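Local coordinates for DUF3863 domain-containing protein (Parabacteroides distasonis, PDB 3LM3), which is of unknown function but is probably a glycoside hydrolase or carbohydrate deacetylase, at residues V36-K41 with M127-E132; G183-P188 with I415-L420. All blocks are in the same frame, centred on the assembly; numbering follows the deposited sequence. Where two conformers were deposited one is given.

Interaction 1. Residues V36-K41 with M127-E132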
ATOM      1  N   VAL A  36      13.087   6.429 -10.401  1.00  8.43           N
ATOM      2  CA  VAL A  36      12.458   5.234 -10.973  1.00  7.62           C
ATOM      3  C   VAL A  36      13.420   4.433 -11.827  1.00  7.56           C
ATOM      4  O   VAL A  36      13.180   3.251 -12.091  1.00  8.64           O
ATOM      5  CB  VAL A  36      11.233   5.627 -11.823  1.00  7.32           C
ATOM      6  CG1 VAL A  36      10.121   6.271 -10.951  1.00  8.52           C
ATOM      7  CG2 VAL A  36      11.576   6.536 -12.989  1.00  8.02           C
ATOM      8  N   SER A  37      14.530   5.042 -12.240  1.00  7.90           N
ATOM      9  CA  SER A  37      15.595   4.326 -12.930  1.00  7.45           C
ATOM     10  C   SER A  37      16.928   4.969 -12.583  1.00  9.05           C
ATOM     11  O   SER A  37      16.985   5.848 -11.724  1.00  9.51           O
ATOM     12  CB  SER A  37      15.327   4.280 -14.439  1.00  9.19           C
ATOM     13  OG  SER A  37      16.248   3.422 -15.081  1.00  9.16           O
ATOM     14  N   ARG A  38      17.997   4.551 -13.238  1.00  8.57           N
ATOM     15  CA  ARG A  38      19.305   5.109 -12.930  1.00  8.31           C
ATOM     16  C   ARG A  38      19.393   6.601 -13.271  1.00 11.65           C
ATOM     17  O   ARG A  38      19.894   7.407 -12.484  1.00 10.41           O
ATOM     18  CB  ARG A  38      20.395   4.370 -13.699  1.00  8.85           C
ATOM     19  CG  ARG A  38      20.558   2.942 -13.268  1.00  8.71           C
ATOM     20  CD  ARG A  38      21.619   2.212 -14.084  1.00  7.58           C
ATOM     21  NE  ARG A  38      21.829   0.825 -13.629  1.00  9.13           N
ATOM     22  CZ  ARG A  38      21.226  -0.263 -14.134  1.00  9.08           C
ATOM     23  NH1 ARG A  38      20.343  -0.154 -15.132  1.00 10.40           N
ATOM     24  NH2 ARG A  38      21.508  -1.468 -13.651  1.00 12.15           N
ATOM     25  N   ASP A  39      18.908   6.947 -14.457  1.00 10.31           N
ATOM     26  CA  ASP A  39      19.013   8.324 -14.989  1.00 11.26           C
ATOM     27  C   ASP A  39      17.693   9.091 -14.915  1.00 12.37           C
ATOM     28  O   ASP A  39      17.617  10.238 -15.347  1.00 18.27           O
ATOM     29  CB  ASP A  39      19.529   8.276 -16.439  1.00 11.33           C
ATOM     30  CG  ASP A  39      18.564   7.542 -17.392  1.00 13.70           C
ATOM     31  OD1 ASP A  39      17.986   6.507 -17.024  1.00  9.29           O
ATOM     32  OD2 ASP A  39      18.347   8.021 -18.527  1.00 13.31           O
ATOM     33  N   VAL A  40      16.627   8.487 -14.409  1.00  8.52           N
ATOM     34  CA  VAL A  40      15.327   9.127 -14.360  1.00  9.44           C
ATOM     35  C   VAL A  40      15.038   9.439 -12.908  1.00 11.02           C
ATOM     36  O   VAL A  40      14.499   8.607 -12.176  1.00 10.63           O
ATOM     37  CB  VAL A  40      14.211   8.263 -14.995  1.00  8.77           C
ATOM     38  CG1 VAL A  40      12.871   9.005 -14.989  1.00  9.59           C
ATOM     39  CG2 VAL A  40      14.614   7.858 -16.428  1.00 10.19           C
ATOM     40  N   LYS A  41      15.447  10.637 -12.512  1.00 10.87           N
ATOM     41  CA  LYS A  41      15.357  11.128 -11.151  1.00 10.91           C
ATOM     42  C   LYS A  41      14.321  12.212 -11.154  1.00 10.92           C
ATOM     43  O   LYS A  41      14.591  13.333 -11.579  1.00 15.62           O
ATOM     44  CB  LYS A  41      16.707  11.635 -10.684  1.00 11.99           C
ATOM     45  CG  LYS A  41      17.777  10.596 -10.592  1.00 13.04           C
ATOM     46  CD  LYS A  41      19.117  11.261 -10.275  1.00 14.52           C
ATOM     47  CE  LYS A  41      20.140  10.277  -9.858  1.00 15.62           C
ATOM     48  NZ  LYS A  41      21.457  10.951  -9.653  1.00 23.46           N
HETATM   49  N   MSE A 127      13.842  -4.544 -13.243  1.00  6.46           N
HETATM   50  CA  MSE A 127      13.506  -5.412 -12.126  1.00  7.47           C
HETATM   51  C   MSE A 127      14.399  -6.644 -12.128  1.00  7.62           C
HETATM   52  O   MSE A 127      14.915  -7.027 -11.065  1.00  7.01           O
HETATM   53  CB  MSE A 127      12.023  -5.831 -12.135  1.00  7.58           C
HETATM   54  CG  MSE A 127      11.057  -4.734 -11.801  1.00  8.65           C
HETATM   55 SE   MSE A 127       9.242  -5.298 -11.476  0.75 10.06          SE
HETATM   56  CE  MSE A 127       8.934  -6.190 -13.171  1.00  7.61           C
ATOM     57  N   SER A 128      14.581  -7.286 -13.281  1.00  7.48           N
ATOM     58  CA  SER A 128      15.473  -8.434 -13.354  1.00  6.33           C
ATOM     59  C   SER A 128      16.904  -8.093 -12.953  1.00  7.16           C
ATOM     60  O   SER A 128      17.569  -8.868 -12.240  1.00  7.58           O
ATOM     61  CB  SER A 128      15.410  -9.043 -14.739  1.00  6.59           C
ATOM     62  OG  SER A 128      14.137  -9.648 -14.928  1.00 10.31           O
ATOM     63  N   GLU A 129      17.392  -6.938 -13.390  1.00  6.93           N
ATOM     64  CA  GLU A 129      18.745  -6.510 -13.012  1.00  7.15           C
ATOM     65  C   GLU A 129      18.881  -6.328 -11.506  1.00  7.35           C
ATOM     66  O   GLU A 129      19.885  -6.734 -10.897  1.00  8.27           O
ATOM     67  CB  GLU A 129      19.097  -5.183 -13.716  1.00  8.28           C
ATOM     68  CG  GLU A 129      19.369  -5.320 -15.202  1.00  8.78           C
ATOM     69  CD  GLU A 129      19.547  -3.992 -15.933  1.00 13.27           C
ATOM     70  OE1 GLU A 129      19.375  -2.903 -15.315  1.00 12.43           O
ATOM     71  OE2 GLU A 129      19.788  -4.050 -17.160  1.00 11.57           O
ATOM     72  N   ALA A 130      17.900  -5.686 -10.897  1.00  7.35           N
ATOM     73  CA  ALA A 130      17.915  -5.485  -9.441  1.00  7.15           C
ATOM     74  C   ALA A 130      17.839  -6.787  -8.671  1.00  7.54           C
ATOM     75  O   ALA A 130      18.551  -6.961  -7.678  1.00  7.57           O
ATOM     76  CB  ALA A 130      16.734  -4.569  -9.023  1.00  7.14           C
ATOM     77  N   ILE A 131      16.989  -7.703  -9.118  1.00  7.53           N
ATOM     78  CA  ILE A 131      16.863  -9.011  -8.466  1.00  8.91           C
ATOM     79  C   ILE A 131      18.208  -9.739  -8.489  1.00  8.71           C
ATOM     80  O   ILE A 131      18.626 -10.313  -7.486  1.00  9.72           O
ATOM     81  CB  ILE A 131      15.775  -9.872  -9.109  1.00  7.54           C
ATOM     82  CG1 ILE A 131      14.380  -9.304  -8.826  1.00  8.24           C
ATOM     83  CG2 ILE A 131      15.840 -11.334  -8.604  1.00 10.87           C
ATOM     84  CD1 ILE A 131      13.334  -9.775  -9.804  1.00 10.58           C
ATOM     85  N   GLU A 132      18.935  -9.673  -9.602  1.00  8.14           N
ATOM     86  CA  GLU A 132      20.245 -10.327  -9.720  0.60  9.40           C
ATOM     87  C   GLU A 132      21.250  -9.707  -8.756  1.00  8.93           C
ATOM     88  O   GLU A 132      21.978 -10.409  -8.067  1.00  9.74           O
ATOM     89  CB  GLU A 132      20.757 -10.220 -11.145  0.60  9.86           C
ATOM     90  CG  GLU A 132      22.055 -10.964 -11.388  0.60 14.00           C
ATOM     91  CD  GLU A 132      21.935 -12.464 -11.197  0.60 16.08           C
ATOM     92  OE1 GLU A 132      20.818 -13.011 -11.306  0.60 18.84           O
ATOM     93  OE2 GLU A 132      22.976 -13.100 -10.950  0.60 28.88           O
TER

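Interaction 2. Residues G183-P188 with I415-L420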
ATOM      1  N   GLY A 183      -2.479   9.083 -10.459  1.00 18.54           N
ATOM      2  CA  GLY A 183      -3.692   8.390 -10.074  1.00 17.13           C
ATOM      3  C   GLY A 183      -3.532   6.898 -10.176  1.00 14.41           C
ATOM      4  O   GLY A 183      -3.101   6.410 -11.197  1.00 12.80           O
ATOM      5  N   ALA A 184      -3.909   6.190  -9.111  1.00 11.51           N
ATOM      6  CA  ALA A 184      -4.117   4.760  -9.165  1.00 12.09           C
ATOM      7  C   ALA A 184      -5.303   4.379  -8.307  1.00 10.00           C
ATOM      8  O   ALA A 184      -5.282   3.338  -7.684  1.00 10.54           O
ATOM      9  CB  ALA A 184      -2.870   4.029  -8.651  1.00 15.02           C
ATOM     10  N   ASP A 185      -6.358   5.186  -8.295  1.00  8.51           N
ATOM     11  CA  ASP A 185      -7.547   4.824  -7.532  1.00  8.19           C
ATOM     12  C   ASP A 185      -8.360   3.788  -8.327  1.00  9.28           C
ATOM     13  O   ASP A 185      -8.175   3.621  -9.526  1.00 11.07           O
ATOM     14  CB  ASP A 185      -8.450   6.042  -7.196  1.00  8.53           C
ATOM     15  CG  ASP A 185      -9.463   5.764  -6.073  1.00  8.57           C
ATOM     16  OD1 ASP A 185      -9.356   4.744  -5.327  1.00  8.32           O
ATOM     17  OD2 ASP A 185     -10.372   6.624  -5.887  1.00 10.98           O
ATOM     18  N   GLY A 186      -9.248   3.094  -7.632  1.00  8.22           N
ATOM     19  CA  GLY A 186     -10.207   2.190  -8.233  1.00  8.02           C
ATOM     20  C   GLY A 186     -10.107   0.745  -7.820  1.00  7.81           C
ATOM     21  O   GLY A 186     -11.047  -0.041  -8.065  1.00  8.32           O
ATOM     22  N   SER A 187      -8.968   0.352  -7.261  1.00  7.71           N
ATOM     23  CA  SER A 187      -8.707  -1.040  -6.909  1.00  6.88           C
ATOM     24  C   SER A 187      -9.293  -1.425  -5.562  1.00  6.50           C
ATOM     25  O   SER A 187      -9.680  -0.556  -4.773  1.00  7.47           O
ATOM     26  CB  SER A 187      -7.212  -1.297  -6.899  1.00  7.16           C
ATOM     27  OG  SER A 187      -6.569  -0.820  -5.700  1.00  8.93           O
ATOM     28  N   PRO A 188      -9.316  -2.727  -5.250  1.00  7.18           N
ATOM     29  CA  PRO A 188      -9.452  -3.129  -3.849  1.00  7.20           C
ATOM     30  C   PRO A 188      -8.250  -2.693  -3.044  1.00  7.33           C
ATOM     31  O   PRO A 188      -7.163  -2.514  -3.585  1.00  7.77           O
ATOM     32  CB  PRO A 188      -9.498  -4.677  -3.899  1.00  7.94           C
ATOM     33  CG  PRO A 188      -9.882  -4.989  -5.348  1.00  7.53           C
ATOM     34  CD  PRO A 188      -9.188  -3.905  -6.143  1.00  7.51           C
ATOM     35  N   ILE A 415     -19.139   5.637 -10.423  1.00  8.77           N
ATOM     36  CA  ILE A 415     -19.024   6.654  -9.388  1.00  7.80           C
ATOM     37  C   ILE A 415     -17.676   6.457  -8.684  1.00  6.27           C
ATOM     38  O   ILE A 415     -17.364   5.350  -8.248  1.00  7.76           O
ATOM     39  CB  ILE A 415     -20.174   6.543  -8.335  1.00  8.88           C
ATOM     40  CG1 ILE A 415     -21.550   6.678  -9.034  1.00  9.03           C
ATOM     41  CG2 ILE A 415     -20.062   7.597  -7.233  1.00  9.52           C
ATOM     42  CD1 ILE A 415     -22.739   6.590  -8.101  1.00 11.55           C
ATOM     43  N   ASN A 416     -16.916   7.546  -8.543  1.00  7.83           N
ATOM     44  CA  ASN A 416     -15.606   7.482  -7.880  1.00  8.05           C
ATOM     45  C   ASN A 416     -15.554   8.446  -6.699  1.00  8.98           C
ATOM     46  O   ASN A 416     -15.972   9.596  -6.813  1.00  8.39           O
ATOM     47  CB  ASN A 416     -14.487   7.765  -8.877  1.00  8.42           C
ATOM     48  CG  ASN A 416     -13.164   7.989  -8.193  1.00  8.14           C
ATOM     49  OD1 ASN A 416     -12.839   9.130  -7.853  1.00  9.84           O
ATOM     50  ND2 ASN A 416     -12.446   6.898  -7.907  1.00  8.49           N
ATOM     51  N   GLN A 417     -14.981   7.981  -5.584  1.00  7.53           N
ATOM     52  CA  GLN A 417     -14.976   8.717  -4.308  1.00  7.57           C
ATOM     53  C   GLN A 417     -14.351  10.097  -4.358  1.00  8.78           C
ATOM     54  O   GLN A 417     -14.726  10.947  -3.560  1.00  9.34           O
ATOM     55  CB  GLN A 417     -14.296   7.892  -3.227  1.00  8.91           C
ATOM     56  CG  GLN A 417     -12.793   7.681  -3.450  1.00  7.40           C
ATOM     57  CD  GLN A 417     -12.162   6.761  -2.420  1.00  8.74           C
ATOM     58  OE1 GLN A 417     -12.627   6.701  -1.278  1.00  9.49           O
ATOM     59  NE2 GLN A 417     -11.077   6.069  -2.803  1.00  8.20           N
ATOM     60  N   LYS A 418     -13.407  10.341  -5.270  1.00  7.67           N
ATOM     61  CA  LYS A 418     -12.756  11.638  -5.317  1.00  7.96           C
ATOM     62  C   LYS A 418     -13.718  12.743  -5.762  1.00 10.79           C
ATOM     63  O   LYS A 418     -13.455  13.932  -5.540  1.00 12.56           O
ATOM     64  CB  LYS A 418     -11.514  11.596  -6.214  1.00  8.84           C
ATOM     65  CG  LYS A 418     -10.529  10.488  -5.882  1.00  8.98           C
ATOM     66  CD  LYS A 418      -9.859  10.663  -4.493  1.00  9.54           C
ATOM     67  CE  LYS A 418      -9.041   9.465  -4.156  1.00  9.98           C
ATOM     68  NZ  LYS A 418      -8.264   9.654  -2.871  1.00 11.04           N
ATOM     69  N   ALA A 419     -14.830  12.352  -6.381  1.00  9.46           N
ATOM     70  CA  ALA A 419     -15.934  13.299  -6.653  1.00 10.78           C
ATOM     71  C   ALA A 419     -15.517  14.446  -7.578  1.00 14.26           C
ATOM     72  O   ALA A 419     -15.948  15.602  -7.386  1.00 15.78           O
ATOM     73  CB  ALA A 419     -16.534  13.847  -5.348  1.00 11.77           C
ATOM     74  N   LEU A 420     -14.689  14.125  -8.560  1.00 13.82           N
ATOM     75  CA  LEU A 420     -14.161  15.148  -9.458  1.00 15.79           C
ATOM     76  C   LEU A 420     -15.021  15.366 -10.690  1.00 15.87           C
ATOM     77  O   LEU A 420     -14.853  16.378 -11.351  1.00 18.66           O
ATOM     78  CB  LEU A 420     -12.725  14.856  -9.860  1.00 19.65           C
ATOM     79  CG  LEU A 420     -11.762  14.826  -8.659  1.00 20.67           C
ATOM     80  CD1 LEU A 420     -10.376  14.483  -9.116  1.00 24.42           C
ATOM     81  CD2 LEU A 420     -11.747  16.141  -7.884  1.00 21.06           C
TER

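Interaction 1. Residues V36-K41 with M127-E132
In both R38 and E129, chi1 (-66° and -73°) sets CG opposite the carbonyl carbon. The R38 chain then runs extended as far as NE, and its guanidinium is turned about the last torsion. E129 is extended beyond CG. R38 leaves its loop obliquely, and only its far end comes near the helix. E129 points at the loop from its first bond. The two chains meet at about a right angle, and only their ends touch.

The contact is a single salt bridge. R38 approaches end-on, with NH1 and NH2 both directed at the same oxygen. NH1 of R38 lies 2.9 Å from OE1 of E129, and NH2 of R38 lies 3.1 Å from that OE1. Neither bond is straight, since one acceptor sits between two donors. The oxygen lies almost in the guanidinium plane, at its edge. The carboxylate is turned 55° from that plane. NH1 therefore meets OE1 on its syn side, whereas NH2 comes from well above the carboxylate plane. Both nitrogens approach from the same face.

NE of R38 forms a salt bridge with E82, its stronger polar partner. The pair is partly exposed, at the surface of the protein.

Next to it, the same loop is tied to helix 120-138 by D39, which forms a salt bridge with R122, and by S37, which bonds to E126. R38 and E129 both touch M78 of helix 78-82. The salt bridge so joins the loop between strand 21-29 and helix 53-64 to helix 120-138, beside helix 78-82.

Interaction 2. Residues G183-P188 with I415-L420
D185 and N416 reach for each other from opposite directions, and Q417 crosses the same carboxylate at a slant. In D185, chi1 (-163°) swings the carboxylate away from its own backbone N, toward the 415-420 turn. The amide of Q417 is 24° from the carboxylate plane of D185, while that of N416 stands steeply to it, at 76°. NE2 of Q417 comes in on the syn side, 3.2 Å from OD2 of D185, by a nearly straight bond. It also makes a weak bond to OD1 of D185. ND2 of N416 comes from the other face, well above the plane, 2.9 Å from OD2 of D185.

OD1 of N416 accepts from the backbone N of K418 at 2.9 Å, an Asx turn within the type I beta turn from N416 to A419. K418 lays its aliphatic chain beside the carboxylate, with CE 3.6 Å from OD2 of D185. Its NZ is bonded instead to backbone oxygens, among them that of A225.

R368 of strand 367-374 forms a salt bridge with OD1 of D185. The buried carboxylate thus ties the loop after strand 168-172 to the turn after strand 383-389. With an alanine in place of D185, the two amides would probably lose their shared acceptor, and R368 this salt bridge. These donors and the nearby lysine charge would be expected to favour the ionised form of D185.

From the N terminus, the chain leaves strand 21-29 of the parallel sheet and enters the loop holding 36-41. Interaction 1 closes when helix 120-138 arrives, 86 residues on, and ties that loop to the helix. Only later does the chain reach 183-188, after strand 168-172. Interaction 2 spans 227 residues and closes in the loop after strand 383-389, the last strand of the antiparallel sheet. The two closures follow in series, neither nested nor crossed. Interaction 1 stays within the DUF3863 range; interaction 2 joins it to the DUF3864 range. Their centres lie 29 Å apart, and they do not touch.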